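Long-range contacts in C3-degrading proteinase (CppA protein) (Streptococcus pneumoniae, PDB 3E0R), which probably acts as a proteinase that degrades complement component C3 and is built from two domains related to the glyoxalase clan: residues L77-E82 / I119-E124; K102-Y107 / A123-A128; E164-S169 / Q213-T218; K227-K232 / L239-V244. All coordinates share one frame; numbering follows the deposited sequence.

Contact 1: L77-E82 / I119-E124; sequences LIVKVE and ILIHAE
Val79 and Ile121 sit abreast on neighbouring parallel strands, and the backbone hydrogen bonds alternate between the strands in the parallel pattern. Leu120 N gives to Leu77 O, Val79 N to Leu120 O (2.8 Å), His122 N to Val79 O, and Val81 N to His122 O (2.7 Å, nearly straight at 173°). The face carrying Leu77, Val79, Ile119 and Ile121 is wholly aliphatic within the two segments and tightly packed. There Val79 CG2 meets Ile119 CG2 at 3.8 Å, while Leu77 and Ile119 run side by side. At the strand ends Val81 CG2 touches Ile121 CG2 at 3.5 Å, and Ile87 of helix 84-91 packs on Ile121. The two strands adjoin each other inside a seven-stranded sheet, whose part 99-102, 107-112, 118-122, 74-81 has an order consistent with a βαβββ module of the glyoxalase clan, in which the first and last strands pair in parallel. The other face is more mixed. His122 has its CG between the backbone N and the carbonyl carbon (chi1 77°), which swings the imidazole across toward strand 74-81. Ile78 CG2 meets the ring edge 3.4 Å from His122 NE2, and Lys80 CA lies over one ring face, a CH-pi contact 4.2 Å from the centroid. His122 ND1 accepts a hydrogen bond from Glu124 N (2.9 Å), which helps set the ring's rotation. Toward solvent the grip slackens: the partly exposed Lys80 runs out past the ring, bends at its last torsion, and its NZ makes a weak 3.4 Å bond to Glu124 O.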
loop_
_atom_site.group_PDB
_atom_site.type_symbol
_atom_site.label_atom_id
_atom_site.label_comp_id
_atom_site.label_asym_id
_atom_site.label_seq_id
_atom_site.Cartn_x
_atom_site.Cartn_y
_atom_site.Cartn_z
ATOM N N LEU A 77 4.130 -0.843 -4.153
ATOM C CA LEU A 77 4.033 -0.867 -2.696
ATOM C C LEU A 77 5.359 -1.241 -2.142
ATOM O O LEU A 77 5.936 -2.231 -2.561
ATOM C CB LEU A 77 3.025 -1.912 -2.218
ATOM C CG LEU A 77 2.471 -1.795 -0.766
ATOM C CD1 LEU A 77 1.532 -0.610 -0.589
ATOM C CD2 LEU A 77 1.773 -3.125 -0.390
ATOM N N ILE A 78 5.827 -0.481 -1.164
ATOM C CA ILE A 78 7.148 -0.664 -0.552
ATOM C C ILE A 78 6.970 -1.065 0.905
ATOM O O ILE A 78 6.305 -0.413 1.677
ATOM C CB ILE A 78 8.027 0.574 -0.730
ATOM C CG1 ILE A 78 8.038 0.997 -2.212
ATOM C CG2 ILE A 78 9.484 0.323 -0.221
ATOM C CD1 ILE A 78 8.711 2.283 -2.447
ATOM N N VAL A 79 7.509 -2.224 1.234
ATOM C CA VAL A 79 7.381 -2.810 2.573
ATOM C C VAL A 79 8.777 -2.848 3.136
ATOM O O VAL A 79 9.603 -3.604 2.684
ATOM C CB VAL A 79 6.757 -4.205 2.514
ATOM C CG1 VAL A 79 6.600 -4.798 3.916
ATOM C CG2 VAL A 79 5.387 -4.154 1.745
ATOM N N LYS A 80 9.048 -1.944 4.049
ATOM C CA LYS A 80 10.340 -1.861 4.700
ATOM C C LYS A 80 10.272 -2.681 5.942
ATOM O O LYS A 80 9.553 -2.313 6.860
ATOM C CB LYS A 80 10.642 -0.429 5.097
ATOM C CG LYS A 80 11.967 -0.240 5.916
ATOM C CD LYS A 80 12.062 1.226 6.406
ATOM C CE LYS A 80 13.455 1.576 6.863
ATOM N NZ LYS A 80 14.139 0.334 7.251
ATOM N N VAL A 81 11.003 -3.791 5.960
ATOM C CA VAL A 81 11.040 -4.721 7.072
ATOM C C VAL A 81 12.160 -4.337 8.053
ATOM O O VAL A 81 13.269 -3.985 7.647
ATOM C CB VAL A 81 11.210 -6.157 6.530
ATOM C CG1 VAL A 81 11.470 -7.186 7.645
ATOM C CG2 VAL A 81 10.019 -6.532 5.728
ATOM N N GLU A 82 11.851 -4.393 9.346
ATOM C CA GLU A 82 12.850 -4.147 10.423
ATOM C C GLU A 82 14.009 -5.192 10.525
ATOM O O GLU A 82 15.166 -4.807 10.459
ATOM C CB GLU A 82 12.152 -4.075 11.800
ATOM C CG GLU A 82 13.069 -3.755 12.965
ATOM C CD GLU A 82 13.627 -2.343 12.853
ATOM O OE1 GLU A 82 13.027 -1.544 12.089
ATOM O OE2 GLU A 82 14.639 -2.030 13.537
ATOM N N ILE A 119 5.197 -5.311 -5.556
ATOM C CA ILE A 119 5.564 -5.101 -4.155
ATOM C C ILE A 119 7.054 -5.280 -4.032
ATOM O O ILE A 119 7.597 -6.237 -4.565
ATOM C CB ILE A 119 4.842 -6.084 -3.153
ATOM C CG1 ILE A 119 3.314 -5.875 -3.011
ATOM C CG2 ILE A 119 5.325 -5.838 -1.713
ATOM C CD1 ILE A 119 2.468 -5.769 -4.230
ATOM N N LEU A 120 7.709 -4.320 -3.382
ATOM C CA LEU A 120 9.103 -4.402 -3.015
ATOM C C LEU A 120 9.162 -4.652 -1.523
ATOM O O LEU A 120 8.600 -3.887 -0.760
ATOM C CB LEU A 120 9.854 -3.094 -3.359
ATOM C CG LEU A 120 11.325 -2.959 -2.852
ATOM C CD1 LEU A 120 12.241 -4.018 -3.538
ATOM C CD2 LEU A 120 11.892 -1.606 -3.057
ATOM N N ILE A 121 9.807 -5.743 -1.109
ATOM C CA ILE A 121 10.091 -5.987 0.313
ATOM C C ILE A 121 11.581 -5.865 0.541
ATOM O O ILE A 121 12.357 -6.570 -0.099
ATOM C CB ILE A 121 9.644 -7.386 0.797
ATOM C CG1 ILE A 121 8.192 -7.633 0.365
ATOM C CG2 ILE A 121 9.801 -7.519 2.352
ATOM C CD1 ILE A 121 7.341 -8.258 1.492
ATOM N N HIS A 122 11.967 -4.986 1.450
ATOM C CA HIS A 122 13.350 -4.665 1.642
ATOM C C HIS A 122 13.570 -4.292 3.095
ATOM O O HIS A 122 12.654 -4.238 3.866
ATOM C CB HIS A 122 13.762 -3.516 0.700
ATOM C CG HIS A 122 13.301 -2.175 1.166
ATOM N ND1 HIS A 122 14.076 -1.358 1.965
ATOM C CD2 HIS A 122 12.142 -1.510 0.968
ATOM C CE1 HIS A 122 13.403 -0.254 2.255
ATOM N NE2 HIS A 122 12.222 -0.325 1.670
ATOM N N ALA A 123 14.812 -4.011 3.449
ATOM C CA ALA A 123 15.174 -3.722 4.825
ATOM C C ALA A 123 16.152 -2.546 4.927
ATOM O O ALA A 123 16.869 -2.441 5.932
ATOM C CB ALA A 123 15.775 -4.967 5.440
ATOM N N GLU A 124 16.164 -1.662 3.914
ATOM C CA GLU A 124 17.226 -0.660 3.724
ATOM C C GLU A 124 16.771 0.682 4.253
ATOM O O GLU A 124 15.568 0.987 4.230
ATOM C CB GLU A 124 17.578 -0.471 2.243
ATOM C CG GLU A 124 18.141 -1.685 1.483
ATOM C CD GLU A 124 19.303 -2.435 2.194
ATOM O OE1 GLU A 124 20.137 -1.824 2.951
ATOM O OE2 GLU A 124 19.346 -3.672 1.980
#

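Contact 2: K102-Y107 / A123-A128; sequences KGQNGY and AEDDIA
Glu124 and Asn105 run alongside each other in opposite senses, their carboxylate and amide planes 36° apart. Glu124 OE1 takes Asn105 N on its syn lone pair at 2.7 Å, nearly straight (173°), while OE2 receives a weak bond from Gly106 N at 3.3 Å. Gly103 CA comes within 3.4 Å of Glu124 OE2, and Gln104 CB lies 3.3 Å from Glu124 OE1. A bend at chi2 (-49°) folds the Glu124 chain back to reach the turn. The other flat group, the Tyr107 ring, has Lys102 CD over one face, and meets Phe139 edge-to-face beyond the contact. Water joins the rest. One molecule accepts from Ala123 N (2.9 Å) and lies beside Glu124 OE2 and Tyr107 O; another gives to Asp125 OD2 (3.2 Å) and weakly to Gln104 OE1. One firm and one weak N-H bond would probably help stabilise the negative charge of this buried carboxylate. Gly103 N bonds Gly106 O (2.9 Å) at the end of the β-hairpin of strands 99-102 and 107-112, a hairpin turn whose backbone N-H groups are bound by a carboxylate from a neighbouring loop.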
loop_
_atom_site.group_PDB
_atom_site.type_symbol
_atom_site.label_atom_id
_atom_site.label_comp_id
_atom_site.label_asym_id
_atom_site.label_seq_id
_atom_site.Cartn_x
_atom_site.Cartn_y
_atom_site.Cartn_z
ATOM N N LYS A 102 19.981 -7.092 -3.470
ATOM C CA LYS A 102 20.639 -7.028 -2.167
ATOM C C LYS A 102 21.217 -5.639 -2.001
ATOM O O LYS A 102 21.744 -5.062 -2.956
ATOM C CB LYS A 102 21.738 -8.075 -2.022
ATOM C CG LYS A 102 22.606 -7.854 -0.743
ATOM C CD LYS A 102 23.295 -9.110 -0.201
ATOM C CE LYS A 102 24.027 -8.819 1.147
ATOM N NZ LYS A 102 23.164 -8.130 2.169
ATOM N N GLY A 103 21.097 -5.092 -0.799
ATOM C CA GLY A 103 21.720 -3.813 -0.481
ATOM C C GLY A 103 22.633 -3.863 0.731
ATOM O O GLY A 103 23.129 -4.931 1.120
ATOM N N GLN A 104 22.836 -2.687 1.325
ATOM C CA GLN A 104 23.541 -2.551 2.611
ATOM C C GLN A 104 23.134 -3.598 3.652
ATOM O O GLN A 104 23.961 -4.409 4.065
ATOM C CB GLN A 104 23.335 -1.134 3.211
ATOM C CG GLN A 104 24.217 -0.834 4.441
ATOM C CD GLN A 104 23.964 0.539 5.107
ATOM O OE1 GLN A 104 22.834 1.045 5.147
ATOM N NE2 GLN A 104 25.039 1.125 5.668
ATOM N N ASN A 105 21.876 -3.569 4.088
ATOM C CA ASN A 105 21.459 -4.389 5.248
ATOM C C ASN A 105 21.093 -5.860 4.960
ATOM O O ASN A 105 21.257 -6.722 5.839
ATOM C CB ASN A 105 20.316 -3.724 6.016
ATOM C CG ASN A 105 20.644 -2.311 6.468
ATOM O OD1 ASN A 105 19.733 -1.527 6.710
ATOM N ND2 ASN A 105 21.940 -1.983 6.582
ATOM N N GLY A 106 20.624 -6.157 3.753
ATOM C CA GLY A 106 20.324 -7.544 3.393
ATOM C C GLY A 106 19.734 -7.732 2.006
ATOM O O GLY A 106 19.831 -6.868 1.141
ATOM N N TYR A 107 19.113 -8.881 1.804
ATOM C CA TYR A 107 18.412 -9.136 0.573
ATOM C C TYR A 107 17.078 -8.332 0.506
ATOM O O TYR A 107 16.575 -7.748 1.504
ATOM C CB TYR A 107 18.234 -10.649 0.353
ATOM C CG TYR A 107 19.575 -11.364 0.175
ATOM C CD1 TYR A 107 20.211 -11.453 -1.090
ATOM C CD2 TYR A 107 20.249 -11.916 1.290
ATOM C CE1 TYR A 107 21.474 -12.126 -1.232
ATOM C CE2 TYR A 107 21.497 -12.582 1.162
ATOM C CZ TYR A 107 22.106 -12.678 -0.093
ATOM O OH TYR A 107 23.337 -13.325 -0.188
ATOM N N ALA A 123 14.812 -4.011 3.449
ATOM C CA ALA A 123 15.174 -3.722 4.825
ATOM C C ALA A 123 16.152 -2.546 4.927
ATOM O O ALA A 123 16.869 -2.441 5.932
ATOM C CB ALA A 123 15.775 -4.967 5.440
ATOM N N GLU A 124 16.164 -1.662 3.914
ATOM C CA GLU A 124 17.226 -0.660 3.724
ATOM C C GLU A 124 16.771 0.682 4.253
ATOM O O GLU A 124 15.568 0.987 4.230
ATOM C CB GLU A 124 17.578 -0.471 2.243
ATOM C CG GLU A 124 18.141 -1.685 1.483
ATOM C CD GLU A 124 19.303 -2.435 2.194
ATOM O OE1 GLU A 124 20.137 -1.824 2.951
ATOM O OE2 GLU A 124 19.346 -3.672 1.980
ATOM N N ASP A 125 17.731 1.487 4.725
ATOM C CA ASP A 125 17.447 2.887 5.091
ATOM C C ASP A 125 17.416 3.753 3.812
ATOM O O ASP A 125 17.012 4.914 3.824
ATOM C CB ASP A 125 18.457 3.443 6.100
ATOM C CG ASP A 125 18.849 2.433 7.165
ATOM O OD1 ASP A 125 18.583 2.683 8.365
ATOM O OD2 ASP A 125 19.443 1.395 6.800
ATOM N N ASP A 126 17.830 3.163 2.703
ATOM C CA ASP A 126 17.743 3.804 1.422
ATOM C C ASP A 126 17.662 2.702 0.381
ATOM O O ASP A 126 18.655 2.027 0.094
ATOM C CB ASP A 126 18.975 4.687 1.231
ATOM C CG ASP A 126 19.206 5.113 -0.229
ATOM O OD1 ASP A 126 18.259 5.078 -1.062
ATOM O OD2 ASP A 126 20.367 5.495 -0.520
ATOM N N ILE A 127 16.478 2.521 -0.185
ATOM C CA ILE A 127 16.271 1.488 -1.213
ATOM C C ILE A 127 17.128 1.728 -2.497
ATOM O O ILE A 127 17.203 0.871 -3.376
ATOM C CB ILE A 127 14.725 1.278 -1.546
ATOM C CG1 ILE A 127 14.210 2.268 -2.618
ATOM C CG2 ILE A 127 13.880 1.462 -0.330
ATOM C CD1 ILE A 127 12.683 2.396 -2.651
ATOM N N ALA A 128 17.788 2.878 -2.593
ATOM C CA ALA A 128 18.690 3.175 -3.719
ATOM C C ALA A 128 20.063 2.425 -3.640
ATOM O O ALA A 128 20.819 2.395 -4.599
ATOM C CB ALA A 128 18.884 4.661 -3.815
HETATM O O HOH W 1 22.371 0.516 7.864
HETATM O O HOH W 2 16.800 -5.317 1.839
#

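Contact 3: E164-S169 / Q213-T218; sequences ESFLES and QKFEST
Phe166 lays one face of its ring against Phe215, whose CE1 comes 3.7 Å from Phe166 CG and whose CD1 stands over the ring centre. The two planes are inclined at 47°, with centroids 4.9 Å apart, so the pair is oblique. Ser217 OG lies at the edge of the Phe166 ring, in its plane, 3.5 Å from Phe166 CZ, and Lys214 O approaches Phe166 CE1 to 3.3 Å. Phe166 CG is anti to the carbonyl carbon (chi1 -84°), which carries the ring out over the end of helix 208-214. Alongside, Lys214 reaches back with an almost extended chain that bends at the last torsion to bring NZ to Phe166 O. The modelled 2.3 Å between Lys214 NZ and Phe166 O is very short, so the exact length of that bond is doubtful. Glu168 OE2 stands 4.4 Å from Lys214 NZ, near but not a salt bridge; the ion pair goes to Glu171, whose other carboxylate oxygen accepts from Glu168 N. One further shell out, Ser165 OG accepts from Leu167 N (2.7 Å) and also hydrogen-bonds Asp233, whose other carboxylate oxygen is bonded to Phe166 N, so Asp233 and the turn at Ser165 help position the backbone that presents Phe166. Arg234 adds a cation-pi contact to the ring, and Phe215 is backed by Phe229, Leu239 and Phe241 of the neighbouring hairpin. The loop ahead of helix 169-172 is thus shaped by an ST turn at Ser165, and it docks where helix 208-214 gives way to the type I β-turn Phe215 to Thr218.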
loop_
_atom_site.group_PDB
_atom_site.type_symbol
_atom_site.label_atom_id
_atom_site.label_comp_id
_atom_site.label_asym_id
_atom_site.label_seq_id
_atom_site.Cartn_x
_atom_site.Cartn_y
_atom_site.Cartn_z
ATOM N N GLU A 164 -2.845 17.582 -10.626
ATOM C CA GLU A 164 -2.140 17.773 -9.379
ATOM C C GLU A 164 -2.922 17.065 -8.277
ATOM O O GLU A 164 -4.147 17.090 -8.251
ATOM C CB GLU A 164 -2.049 19.270 -9.076
ATOM C CG GLU A 164 -0.847 19.973 -9.733
ATOM C CD GLU A 164 0.419 19.885 -8.866
ATOM O OE1 GLU A 164 0.470 20.576 -7.819
ATOM O OE2 GLU A 164 1.358 19.128 -9.222
ATOM N N SER A 165 -2.207 16.410 -7.374
ATOM C CA SER A 165 -2.820 15.827 -6.217
ATOM C C SER A 165 -3.127 16.939 -5.208
ATOM O O SER A 165 -2.402 17.934 -5.100
ATOM C CB SER A 165 -1.915 14.776 -5.585
ATOM O OG SER A 165 -2.431 14.370 -4.332
ATOM N N PHE A 166 -4.224 16.743 -4.492
ATOM C CA PHE A 166 -4.528 17.478 -3.290
ATOM C C PHE A 166 -3.484 17.230 -2.200
ATOM O O PHE A 166 -3.358 18.047 -1.282
ATOM C CB PHE A 166 -5.934 17.107 -2.757
ATOM C CG PHE A 166 -7.047 17.870 -3.406
ATOM C CD1 PHE A 166 -7.221 19.221 -3.152
ATOM C CD2 PHE A 166 -7.928 17.246 -4.262
ATOM C CE1 PHE A 166 -8.263 19.935 -3.750
ATOM C CE2 PHE A 166 -8.957 17.948 -4.861
ATOM C CZ PHE A 166 -9.128 19.293 -4.598
ATOM N N LEU A 167 -2.762 16.108 -2.298
ATOM C CA LEU A 167 -1.702 15.766 -1.355
ATOM C C LEU A 167 -0.419 16.614 -1.557
ATOM O O LEU A 167 0.190 16.651 -2.649
ATOM C CB LEU A 167 -1.433 14.266 -1.436
ATOM C CG LEU A 167 -2.670 13.400 -1.104
ATOM C CD1 LEU A 167 -2.297 11.876 -1.062
ATOM C CD2 LEU A 167 -3.411 13.873 0.216
ATOM N N GLU A 168 -0.047 17.345 -0.509
ATOM C CA GLU A 168 1.161 18.171 -0.548
ATOM C C GLU A 168 2.349 17.332 -0.116
ATOM O O GLU A 168 2.224 16.498 0.781
ATOM C CB GLU A 168 1.048 19.409 0.357
ATOM C CG GLU A 168 -0.079 20.394 0.018
ATOM C CD GLU A 168 -0.105 20.770 -1.458
ATOM O OE1 GLU A 168 0.960 20.681 -2.118
ATOM O OE2 GLU A 168 -1.189 21.135 -1.969
ATOM N N SER A 169 3.491 17.546 -0.768
ATOM C CA SER A 169 4.792 16.980 -0.333
ATOM C C SER A 169 5.119 17.297 1.140
ATOM O O SER A 169 5.813 16.521 1.826
ATOM C CB SER A 169 5.931 17.529 -1.224
ATOM O OG SER A 169 5.809 17.050 -2.560
ATOM N N GLN A 213 -12.298 23.441 3.640
ATOM C CA GLN A 213 -11.552 24.431 2.840
ATOM C C GLN A 213 -10.661 23.849 1.758
ATOM O O GLN A 213 -10.725 24.279 0.616
ATOM C CB GLN A 213 -10.731 25.285 3.773
ATOM C CG GLN A 213 -9.930 26.316 3.103
ATOM C CD GLN A 213 -9.348 27.311 4.085
ATOM O OE1 GLN A 213 -8.532 28.149 3.689
ATOM N NE2 GLN A 213 -9.774 27.239 5.381
ATOM N N LYS A 214 -9.805 22.899 2.120
ATOM C CA LYS A 214 -8.955 22.148 1.152
ATOM C C LYS A 214 -9.704 21.548 -0.062
ATOM O O LYS A 214 -9.330 21.779 -1.214
ATOM C CB LYS A 214 -8.202 21.045 1.905
ATOM C CG LYS A 214 -7.033 20.410 1.124
ATOM C CD LYS A 214 -6.186 19.534 2.068
ATOM C CE LYS A 214 -5.357 18.507 1.317
ATOM N NZ LYS A 214 -4.270 19.192 0.544
ATOM N N PHE A 215 -10.784 20.836 0.217
ATOM C CA PHE A 215 -11.592 20.101 -0.779
ATOM C C PHE A 215 -12.848 20.812 -1.248
ATOM O O PHE A 215 -13.694 20.200 -1.866
ATOM C CB PHE A 215 -12.003 18.750 -0.183
ATOM C CG PHE A 215 -10.861 17.890 0.091
ATOM C CD1 PHE A 215 -10.267 17.191 -0.948
ATOM C CD2 PHE A 215 -10.309 17.847 1.362
ATOM C CE1 PHE A 215 -9.175 16.406 -0.709
ATOM C CE2 PHE A 215 -9.232 17.068 1.623
ATOM C CZ PHE A 215 -8.640 16.338 0.586
ATOM N N GLU A 216 -12.931 22.102 -0.954
ATOM C CA GLU A 216 -14.018 22.986 -1.345
ATOM C C GLU A 216 -14.389 22.863 -2.837
ATOM O O GLU A 216 -15.561 22.979 -3.205
ATOM C CB GLU A 216 -13.575 24.428 -1.035
ATOM C CG GLU A 216 -14.650 25.438 -0.632
ATOM C CD GLU A 216 -14.051 26.854 -0.365
ATOM O OE1 GLU A 216 -12.824 27.066 -0.630
ATOM O OE2 GLU A 216 -14.799 27.745 0.119
ATOM N N SER A 217 -13.392 22.646 -3.687
ATOM C CA SER A 217 -13.610 22.529 -5.144
ATOM C C SER A 217 -14.153 21.153 -5.598
ATOM O O SER A 217 -14.065 20.809 -6.796
ATOM C CB SER A 217 -12.284 22.793 -5.903
ATOM O OG SER A 217 -11.374 21.692 -5.784
ATOM N N THR A 218 -14.725 20.390 -4.663
ATOM C CA THR A 218 -14.927 18.951 -4.869
ATOM C C THR A 218 -16.019 18.317 -3.943
ATOM O O THR A 218 -16.537 18.942 -3.011
ATOM C CB THR A 218 -13.541 18.224 -4.735
ATOM O OG1 THR A 218 -13.551 16.974 -5.445
ATOM C CG2 THR A 218 -13.174 17.977 -3.273
#

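Contact 4: K227-K232 / L239-V244; sequences KFFLGK and LWFEEV
Phe228 and Trp240 form the aromatic part: the phenyl ring stacks face-to-face on the six-membered ring of the indole, planes 9° apart and centroids 3.8 Å from each other. Phe228 CG stands between the backbone N and the carbonyl carbon (chi1 63°), Trp240 CG anti to its own N, and these settings bring together two residues that are diagonal neighbours. Phe228 CB lies off-centre over the five-membered ring. On the opposite face of the sheet Phe229 and Phe241 run side by side, CD2 to CD2 4.0 Å, packed against Leu211 of helix 208-214. Backbone hydrogen bonds come in two reciprocal pairs. Phe229 N gives to Phe241 O (3.0 Å) and Phe241 N to Phe229 O (2.8 Å); Gly231 N and Leu239 N exchange bonds with each other's oxygens likewise. Leu230 and Trp240 form the non-hydrogen-bonded pair between them. Polar side-chain chemistry gathers around Glu242, whose OE2 lies in the indole plane and accepts from Trp240 NE1 (3.0 Å), though NE1 stands above the carboxylate plane. A water joins Lys227 O (2.7 Å) to Glu243 N. Strands 228-232 and 238-243 are the antiparallel hairpin of the C-terminal glyoxalase-like part. The indole stacks on Phe228, has a cation-pi contact with Lys200 and is helped to its orientation by Glu242, so a partly exposed face of mixed aromatic and polar character backs onto an apolar one with Phe229 and Phe241.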
loop_
_atom_site.group_PDB
_atom_site.type_symbol
_atom_site.label_atom_id
_atom_site.label_comp_id
_atom_site.label_asym_id
_atom_site.label_seq_id
_atom_site.Cartn_x
_atom_site.Cartn_y
_atom_site.Cartn_z
ATOM N N LYS A 227 -16.698 11.782 12.872
ATOM C CA LYS A 227 -15.503 11.012 13.258
ATOM C C LYS A 227 -14.487 10.928 12.174
ATOM O O LYS A 227 -13.351 10.548 12.423
ATOM C CB LYS A 227 -15.837 9.593 13.720
ATOM C CG LYS A 227 -16.493 9.556 15.081
ATOM C CD LYS A 227 -17.144 8.221 15.355
ATOM C CE LYS A 227 -17.951 8.262 16.673
ATOM N NZ LYS A 227 -18.870 7.069 16.801
ATOM N N PHE A 228 -14.883 11.292 10.964
ATOM C CA PHE A 228 -13.912 11.406 9.882
ATOM C C PHE A 228 -14.398 12.345 8.805
ATOM O O PHE A 228 -15.555 12.823 8.797
ATOM C CB PHE A 228 -13.553 9.994 9.313
ATOM C CG PHE A 228 -14.725 9.290 8.693
ATOM C CD1 PHE A 228 -15.019 9.459 7.355
ATOM C CD2 PHE A 228 -15.546 8.496 9.448
ATOM C CE1 PHE A 228 -16.140 8.853 6.788
ATOM C CE2 PHE A 228 -16.652 7.878 8.886
ATOM C CZ PHE A 228 -16.944 8.046 7.572
ATOM N N PHE A 229 -13.483 12.584 7.881
ATOM C CA PHE A 229 -13.709 13.388 6.697
ATOM C C PHE A 229 -13.237 12.530 5.536
ATOM O O PHE A 229 -12.130 11.969 5.559
ATOM C CB PHE A 229 -12.923 14.718 6.808
ATOM C CG PHE A 229 -13.037 15.595 5.585
ATOM C CD1 PHE A 229 -13.962 16.617 5.539
ATOM C CD2 PHE A 229 -12.260 15.337 4.468
ATOM C CE1 PHE A 229 -14.071 17.381 4.405
ATOM C CE2 PHE A 229 -12.361 16.116 3.371
ATOM C CZ PHE A 229 -13.268 17.114 3.310
ATOM N N LEU A 230 -14.132 12.338 4.578
ATOM C CA LEU A 230 -13.821 11.642 3.352
ATOM C C LEU A 230 -13.856 12.610 2.159
ATOM O O LEU A 230 -14.920 13.149 1.781
ATOM C CB LEU A 230 -14.825 10.506 3.139
ATOM C CG LEU A 230 -14.789 9.615 1.891
ATOM C CD1 LEU A 230 -13.418 8.956 1.705
ATOM C CD2 LEU A 230 -15.950 8.563 1.976
ATOM N N GLY A 231 -12.676 12.833 1.577
ATOM C CA GLY A 231 -12.517 13.596 0.346
ATOM C C GLY A 231 -12.087 12.687 -0.783
ATOM O O GLY A 231 -11.916 11.469 -0.629
ATOM N N LYS A 232 -11.891 13.290 -1.935
ATOM C CA LYS A 232 -11.583 12.548 -3.150
ATOM C C LYS A 232 -10.542 13.345 -3.907
ATOM O O LYS A 232 -10.646 14.565 -4.001
ATOM C CB LYS A 232 -12.838 12.396 -4.004
ATOM C CG LYS A 232 -12.780 11.259 -5.000
ATOM C CD LYS A 232 -14.168 11.050 -5.570
ATOM C CE LYS A 232 -14.346 9.696 -6.135
ATOM N NZ LYS A 232 -15.767 9.216 -5.988
ATOM N N LEU A 239 -9.739 9.884 -0.069
ATOM C CA LEU A 239 -8.779 10.363 0.957
ATOM C C LEU A 239 -9.541 10.492 2.239
ATOM O O LEU A 239 -10.344 11.397 2.383
ATOM C CB LEU A 239 -8.154 11.705 0.552
ATOM C CG LEU A 239 -7.464 11.737 -0.824
ATOM C CD1 LEU A 239 -7.167 13.172 -1.198
ATOM C CD2 LEU A 239 -6.226 10.784 -0.917
ATOM N N TRP A 240 -9.304 9.562 3.160
ATOM C CA TRP A 240 -10.049 9.492 4.408
ATOM C C TRP A 240 -9.134 9.970 5.536
ATOM O O TRP A 240 -8.002 9.484 5.700
ATOM C CB TRP A 240 -10.529 8.063 4.583
ATOM C CG TRP A 240 -11.250 7.627 5.892
ATOM C CD1 TRP A 240 -10.771 7.733 7.189
ATOM C CD2 TRP A 240 -12.492 6.888 5.985
ATOM N NE1 TRP A 240 -11.636 7.103 8.064
ATOM C CE2 TRP A 240 -12.699 6.589 7.358
ATOM C CE3 TRP A 240 -13.414 6.408 5.033
ATOM C CZ2 TRP A 240 -13.817 5.862 7.819
ATOM C CZ3 TRP A 240 -14.551 5.699 5.474
ATOM C CH2 TRP A 240 -14.743 5.439 6.877
ATOM N N PHE A 241 -9.647 10.924 6.326
ATOM C CA PHE A 241 -8.944 11.430 7.509
ATOM C C PHE A 241 -9.739 11.162 8.803
ATOM O O PHE A 241 -10.946 11.448 8.873
ATOM C CB PHE A 241 -8.710 12.951 7.392
ATOM C CG PHE A 241 -8.041 13.390 6.123
ATOM C CD1 PHE A 241 -6.733 13.771 6.118
ATOM C CD2 PHE A 241 -8.741 13.482 4.945
ATOM C CE1 PHE A 241 -6.120 14.186 4.943
ATOM C CE2 PHE A 241 -8.132 13.910 3.760
ATOM C CZ PHE A 241 -6.836 14.239 3.760
ATOM N N GLU A 242 -9.053 10.619 9.816
ATOM C CA GLU A 242 -9.608 10.433 11.140
ATOM C C GLU A 242 -8.495 10.509 12.219
ATOM O O GLU A 242 -7.314 10.428 11.908
ATOM C CB GLU A 242 -10.418 9.134 11.228
ATOM C CG GLU A 242 -9.676 7.846 11.010
ATOM C CD GLU A 242 -10.537 6.577 11.325
ATOM O OE1 GLU A 242 -9.953 5.589 11.881
ATOM O OE2 GLU A 242 -11.770 6.549 11.006
ATOM N N GLU A 243 -8.879 10.732 13.466
ATOM C CA GLU A 243 -7.930 10.589 14.563
ATOM C C GLU A 243 -7.490 9.167 14.826
ATOM O O GLU A 243 -8.242 8.216 14.663
ATOM C CB GLU A 243 -8.448 11.183 15.886
ATOM C CG GLU A 243 -8.092 12.628 16.067
ATOM C CD GLU A 243 -8.983 13.312 17.076
ATOM O OE1 GLU A 243 -9.233 12.678 18.134
ATOM O OE2 GLU A 243 -9.431 14.470 16.817
ATOM N N VAL A 244 -6.238 9.088 15.282
ATOM C CA VAL A 244 -5.570 7.851 15.703
ATOM C C VAL A 244 -5.919 7.418 17.115
ATOM O O VAL A 244 -7.100 7.255 17.479
ATOM C CB VAL A 244 -4.073 8.072 15.724
ATOM C CG1 VAL A 244 -3.691 9.157 16.830
ATOM C CG2 VAL A 244 -3.409 6.777 15.997
HETATM O O HOH W 3 -11.510 10.960 14.289
HETATM O O HOH W 4 -13.923 7.234 12.165
#

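Contacts 1 and 2 share Ala123 and Glu124, their centres 9 Å apart: the parallel strand pair leads directly into the loop whose carboxylate binds the N-H groups of the hairpin turn, and Ile127 of contact 2 folds back on His122, Ile78 and Leu120. Contacts 3 and 4 form a second group, centres 13 Å apart, joined where Phe215 CD2 meets Phe229 CE2 at 3.4 Å and Phe215 CE1 meets Leu239 CD1 at 3.8 Å. The groups belong to the N- and C-terminal glyoxalase-like parts and do not touch; contacts 1 and 4 have centres 26 Å apart, nearest atoms about 14 Å, on opposite sides of the chain's centre. With no catalytic residue, metal or ligand identified at any of the four, they are best read as structural contacts.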